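Pseudoalteromonas arctica PAMC 21717 (Pseudoalteromonas arctica, PDB 5YL7) is a cold-active, calcium-binding serine protease of the subtilase family that hydrolyses peptide bonds in proteins. Local coordinates at residues R45-L50 against S270-G275; T194-A199 against N216-V221. All coordinates share one frame; numbering follows the deposited sequence.

Contact 1: R45-L50 against S270-G275; sequences RPHADL and SSDSYG. With CA (calcium ion), chain C.
His47 NE2 donates to Ser273 O at 2.8 Å; Ser273 O lies in the plane of the imidazole, while NE2 sits above the carbonyl plane of Ser273, the N-H...O angle bent to 147°. His47 CG, anti to the backbone N (chi1 -171°), carries the ring across to the strand. Over one face of the ring lies Asp272, its CB 3.7 Å from the ring centroid in a CH-pi contact and its carboxylate stacked nearly parallel to the imidazole, 5° between planes. Asp272 OD2 also takes a nearly straight bond from Ala48 N at 2.9 Å, approached from above the carboxylate plane, and water 1 links the same oxygen to Pro46 O. Tyr274 brings OH to the ring edge, 3.3 Å from His47 CE1, while the two rings meet obliquely. His47 ND1 accepts from Asp49 N at 2.8 Å in the ring plane; with both nitrogens bonded the ring's rotation is set and NE2 carries the proton. Asp49 in turn holds the loop to a calcium ion through OD1 and OD2, alongside Asp5, Val111, Asn114, Glu116 and Val118. The bonds from His47 and Ala48 tie the loop after strand 36-41 to strand 272-277, antiparallel partner of strand 258-263, whose Thr261 also touches His47.

Contact 2: T194-A199 against N216-V221; sequences TVVVIA and NGVVNV. With CA (calcium ion), chain F.
With CG1 of Ile198 beside its own backbone N (chi1 -55°) and the chain then extended (chi2 -179°), CD1 meets Val218 CG1 at 3.6 Å. Val218 has CG1 turned opposite its carbonyl carbon (chi1 -54°), where it also comes within 4.2 Å of Val196 CG1. Val197 and Val221 share the other face of the sheet, CG1 of the first against CG2 of the second at 3.9 Å. Between these layers run two neighbouring parallel strands of the central sheet of the subtilase fold: Val219 N donates to Val196 O at 2.8 Å almost straight, Ile198 N to Val219 O at 2.8 Å, and Val221 N to Ile198 O at 2.9 Å, less straight at the hydrogen. Further back, water 2 bridges Val196 N and Gly217 O where the two chains have drawn apart. Asn220 turns its amide nitrogen to Asn239. Helix 280-297 covers Val197 and Val221, while Met170 packs against Val196 and Ile198. Val218 O binds a calcium ion at 2.3 Å, together with Asp241, Glu307 and several waters. The contact thus joins an apolar core interior to a hydrated metal site through one residue, whose side chain is buried while its carbonyl, probably polarised by the cation, faces the ion.

Overall arrangement
Contact 2 is nested within the chain loop that contact 1 closes: 45-50 comes first, then 194-199 and 216-221, and 270-275 last. The two lie on opposite sides of the chain's centre, their own centres 27 Å apart and their nearest atoms about 16 Å apart. Contact 2 belongs to the seven-stranded parallel sheet at the core, pairing strands 195-199 and 219-224, whereas contact 1 joins the loop leaving strand 36-41 of that sheet to a peripheral two-stranded hairpin. Each includes a ligand of a different calcium site, which is consistent with metal binding steadying the fold at two distant places. Helix 280-297 follows strand 272-277 in the chain and packs on contact 2.

Contact 1: R45-L50 against S270-G275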
loop_
_atom_site.group_PDB
_atom_site.type_symbol
_atom_site.label_atom_id
_atom_site.label_comp_id
_atom_site.label_asym_id
_atom_site.label_seq_id
_atom_site.Cartn_x
_atom_site.Cartn_y
_atom_site.Cartn_z
ATOM N N ARG A 45 -0.390 -10.672 9.147
ATOM C CA ARG A 45 -0.304 -12.055 9.623
ATOM C C ARG A 45 0.667 -12.781 8.770
ATOM O O ARG A 45 0.862 -12.464 7.563
ATOM C CB ARG A 45 -1.661 -12.733 9.577
ATOM C CG ARG A 45 -2.725 -12.139 10.445
ATOM C CD ARG A 45 -2.342 -11.887 11.856
ATOM N NE ARG A 45 -1.733 -13.056 12.496
ATOM C CZ ARG A 45 -1.143 -12.997 13.704
ATOM N NH1 ARG A 45 -0.508 -14.069 14.144
ATOM N NH2 ARG A 45 -1.176 -11.909 14.391
ATOM N N PRO A 46 1.369 -13.793 9.301
ATOM C CA PRO A 46 2.414 -14.528 8.566
ATOM C C PRO A 46 1.839 -15.546 7.588
ATOM O O PRO A 46 2.129 -16.766 7.625
ATOM C CB PRO A 46 3.227 -15.179 9.705
ATOM C CG PRO A 46 2.148 -15.529 10.654
ATOM C CD PRO A 46 1.264 -14.296 10.701
ATOM N N HIS A 47 1.066 -15.048 6.666
ATOM C CA HIS A 47 0.354 -15.869 5.663
ATOM C C HIS A 47 1.387 -16.703 4.940
ATOM O O HIS A 47 2.464 -16.216 4.550
ATOM C CB HIS A 47 -0.411 -14.902 4.727
ATOM C CG HIS A 47 -1.353 -15.575 3.784
ATOM N ND1 HIS A 47 -0.961 -16.476 2.815
ATOM C CD2 HIS A 47 -2.667 -15.329 3.628
ATOM C CE1 HIS A 47 -2.057 -16.782 2.116
ATOM N NE2 HIS A 47 -3.098 -16.091 2.590
ATOM N N ALA A 48 1.032 -17.933 4.677
ATOM C CA ALA A 48 1.911 -18.832 3.924
ATOM C C ALA A 48 2.388 -18.347 2.598
ATOM O O ALA A 48 3.455 -18.682 2.090
ATOM C CB ALA A 48 1.238 -20.205 3.705
ATOM N N ASP A 49 1.537 -17.459 1.955
ATOM C CA ASP A 49 1.876 -16.896 0.645
ATOM C C ASP A 49 2.505 -15.502 0.691
ATOM O O ASP A 49 2.555 -14.790 -0.270
ATOM C CB ASP A 49 0.681 -16.887 -0.316
ATOM C CG ASP A 49 1.015 -17.050 -1.752
ATOM O OD1 ASP A 49 2.024 -17.740 -2.067
ATOM O OD2 ASP A 49 0.276 -16.485 -2.630
ATOM N N LEU A 50 2.951 -15.141 1.916
ATOM C CA LEU A 50 3.551 -13.789 2.152
ATOM C C LEU A 50 4.823 -13.868 2.984
ATOM O O LEU A 50 5.745 -13.072 2.771
ATOM C CB LEU A 50 2.477 -12.932 2.887
ATOM C CG LEU A 50 2.889 -11.494 3.187
ATOM C CD1 LEU A 50 3.245 -10.735 1.898
ATOM C CD2 LEU A 50 1.799 -10.838 3.984
ATOM N N SER A 270 -7.288 -16.101 12.382
ATOM C CA SER A 270 -7.583 -17.528 12.120
ATOM C C SER A 270 -6.812 -17.939 10.894
ATOM O O SER A 270 -5.699 -17.446 10.600
ATOM C CB SER A 270 -9.081 -17.686 12.040
ATOM O OG SER A 270 -9.463 -19.046 11.910
ATOM N N SER A 271 -7.356 -18.922 10.192
ATOM C CA SER A 271 -6.657 -19.450 9.027
ATOM C C SER A 271 -6.366 -18.425 7.940
ATOM O O SER A 271 -7.162 -17.460 7.722
ATOM C CB SER A 271 -7.413 -20.650 8.456
ATOM O OG SER A 271 -8.617 -20.217 8.053
ATOM N N ASP A 272 -5.326 -18.628 7.178
ATOM C CA ASP A 272 -4.980 -17.872 5.984
ATOM C C ASP A 272 -6.161 -17.954 5.004
ATOM O O ASP A 272 -6.740 -19.027 4.795
ATOM C CB ASP A 272 -3.737 -18.365 5.346
ATOM C CG ASP A 272 -2.457 -18.167 6.175
ATOM O OD1 ASP A 272 -2.443 -17.260 7.027
ATOM O OD2 ASP A 272 -1.442 -18.821 5.801
ATOM N N SER A 273 -6.377 -16.870 4.246
ATOM C CA SER A 273 -7.326 -16.888 3.128
ATOM C C SER A 273 -6.837 -15.970 2.043
ATOM O O SER A 273 -5.767 -15.316 2.163
ATOM C CB SER A 273 -8.678 -16.545 3.668
ATOM O OG SER A 273 -8.711 -15.196 4.110
ATOM N N TYR A 274 -7.613 -15.856 0.977
ATOM C CA TYR A 274 -7.445 -14.862 -0.072
ATOM C C TYR A 274 -8.680 -14.119 -0.220
ATOM O O TYR A 274 -9.780 -14.735 -0.147
ATOM C CB TYR A 274 -7.023 -15.483 -1.396
ATOM C CG TYR A 274 -5.779 -16.312 -1.294
ATOM C CD1 TYR A 274 -4.500 -15.769 -1.276
ATOM C CD2 TYR A 274 -5.856 -17.731 -1.127
ATOM C CE1 TYR A 274 -3.380 -16.536 -1.049
ATOM C CE2 TYR A 274 -4.712 -18.448 -0.862
ATOM C CZ TYR A 274 -3.487 -17.862 -0.913
ATOM O OH TYR A 274 -2.323 -18.563 -0.687
ATOM N N GLY A 275 -8.684 -12.816 -0.355
ATOM C CA GLY A 275 -9.888 -12.046 -0.421
ATOM C C GLY A 275 -9.775 -10.848 -1.328
ATOM O O GLY A 275 -8.699 -10.337 -1.623
HETATM CA CA CA C . 1.850 -17.242 -4.448
HETATM O O HOH W 1 0.326 -19.074 7.959
#

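Contact 2: T194-A199 against N216-V221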
loop_
_atom_site.group_PDB
_atom_site.type_symbol
_atom_site.label_atom_id
_atom_site.label_comp_id
_atom_site.label_asym_id
_atom_site.label_seq_id
_atom_site.Cartn_x
_atom_site.Cartn_y
_atom_site.Cartn_z
ATOM N N THR A 194 13.923 7.753 0.452
ATOM C CA THR A 194 12.700 6.883 0.401
ATOM C C THR A 194 11.599 7.638 -0.320
ATOM O O THR A 194 11.234 8.789 0.057
ATOM C CB THR A 194 12.238 6.600 1.795
ATOM O OG1 THR A 194 13.334 6.004 2.547
ATOM C CG2 THR A 194 11.045 5.684 1.829
ATOM N N VAL A 195 11.015 7.042 -1.370
ATOM C CA VAL A 195 9.810 7.554 -2.024
ATOM C C VAL A 195 8.580 7.160 -1.230
ATOM O O VAL A 195 8.513 6.052 -0.683
ATOM C CB VAL A 195 9.760 7.125 -3.502
ATOM C CG1 VAL A 195 9.534 5.640 -3.666
ATOM C CG2 VAL A 195 8.715 7.900 -4.308
ATOM N N VAL A 196 7.604 8.062 -1.191
ATOM C CA VAL A 196 6.421 7.896 -0.336
ATOM C C VAL A 196 5.180 7.808 -1.217
ATOM O O VAL A 196 4.890 8.799 -1.898
ATOM C CB VAL A 196 6.334 9.029 0.683
ATOM C CG1 VAL A 196 5.142 8.785 1.594
ATOM C CG2 VAL A 196 7.585 9.084 1.536
ATOM N N VAL A 197 4.481 6.688 -1.175
ATOM C CA VAL A 197 3.298 6.436 -1.983
ATOM C C VAL A 197 2.110 6.333 -1.092
ATOM O O VAL A 197 2.134 5.591 -0.116
ATOM C CB VAL A 197 3.529 5.109 -2.785
ATOM C CG1 VAL A 197 2.293 4.825 -3.663
ATOM C CG2 VAL A 197 4.767 5.219 -3.678
ATOM N N ILE A 198 1.017 7.064 -1.449
ATOM C CA ILE A 198 -0.111 7.258 -0.555
ATOM C C ILE A 198 -1.421 7.090 -1.298
ATOM O O ILE A 198 -1.583 7.489 -2.461
ATOM C CB ILE A 198 -0.071 8.653 0.102
ATOM C CG1 ILE A 198 1.293 8.824 0.805
ATOM C CG2 ILE A 198 -1.238 8.804 1.075
ATOM C CD1 ILE A 198 1.499 10.142 1.518
ATOM N N ALA A 199 -2.367 6.414 -0.625
ATOM C CA ALA A 199 -3.759 6.344 -1.086
ATOM C C ALA A 199 -4.462 7.660 -0.960
ATOM O O ALA A 199 -4.489 8.276 0.106
ATOM C CB ALA A 199 -4.498 5.324 -0.316
ATOM N N ASN A 216 3.025 17.413 0.696
ATOM C CA ASN A 216 3.940 17.663 -0.375
ATOM C C ASN A 216 5.013 16.584 -0.450
ATOM O O ASN A 216 5.395 16.010 0.567
ATOM C CB ASN A 216 4.568 19.053 -0.334
ATOM C CG ASN A 216 3.546 20.143 -0.448
ATOM O OD1 ASN A 216 2.702 20.064 -1.371
ATOM N ND2 ASN A 216 3.493 21.075 0.465
ATOM N N GLY A 217 5.508 16.338 -1.651
ATOM C CA GLY A 217 6.579 15.353 -1.865
ATOM C C GLY A 217 6.177 13.913 -1.810
ATOM O O GLY A 217 6.996 13.082 -1.465
ATOM N N VAL A 218 4.925 13.630 -2.171
ATOM C CA VAL A 218 4.393 12.264 -2.140
ATOM C C VAL A 218 3.835 11.920 -3.461
ATOM O O VAL A 218 3.460 12.776 -4.259
ATOM C CB VAL A 218 3.329 12.096 -1.023
ATOM C CG1 VAL A 218 3.864 12.543 0.343
ATOM C CG2 VAL A 218 2.044 12.805 -1.303
ATOM N N VAL A 219 3.685 10.618 -3.689
ATOM C CA VAL A 219 2.983 10.102 -4.888
ATOM C C VAL A 219 1.568 9.735 -4.419
ATOM O O VAL A 219 1.375 8.718 -3.736
ATOM C CB VAL A 219 3.676 8.886 -5.484
ATOM C CG1 VAL A 219 2.998 8.427 -6.724
ATOM C CG2 VAL A 219 5.175 9.162 -5.725
ATOM N N ASN A 220 0.591 10.570 -4.766
ATOM C CA ASN A 220 -0.791 10.399 -4.323
ATOM C C ASN A 220 -1.567 9.709 -5.409
ATOM O O ASN A 220 -1.506 10.092 -6.606
ATOM C CB ASN A 220 -1.431 11.757 -3.987
ATOM C CG ASN A 220 -2.678 11.593 -3.172
ATOM O OD1 ASN A 220 -2.868 10.648 -2.460
ATOM N ND2 ASN A 220 -3.566 12.630 -3.253
ATOM N N VAL A 221 -2.256 8.636 -5.021
ATOM C CA VAL A 221 -2.775 7.635 -5.987
ATOM C C VAL A 221 -4.297 7.555 -5.900
ATOM O O VAL A 221 -4.874 7.252 -4.850
ATOM C CB VAL A 221 -2.176 6.273 -5.659
ATOM C CG1 VAL A 221 -2.673 5.213 -6.652
ATOM C CG2 VAL A 221 -0.656 6.331 -5.687
HETATM CA CA CA F . 2.980 14.457 -5.782
HETATM O O HOH W 2 8.125 10.674 -2.295
HETATM O O HOH W 3 2.826 15.651 -3.550
HETATM O O HOH W 4 0.976 15.975 -7.160
HETATM O O HOH W 5 3.281 16.490 -6.985
HETATM O O HOH W 6 0.717 15.278 -5.320
HETATM O O HOH W 7 5.267 15.180 -4.986
#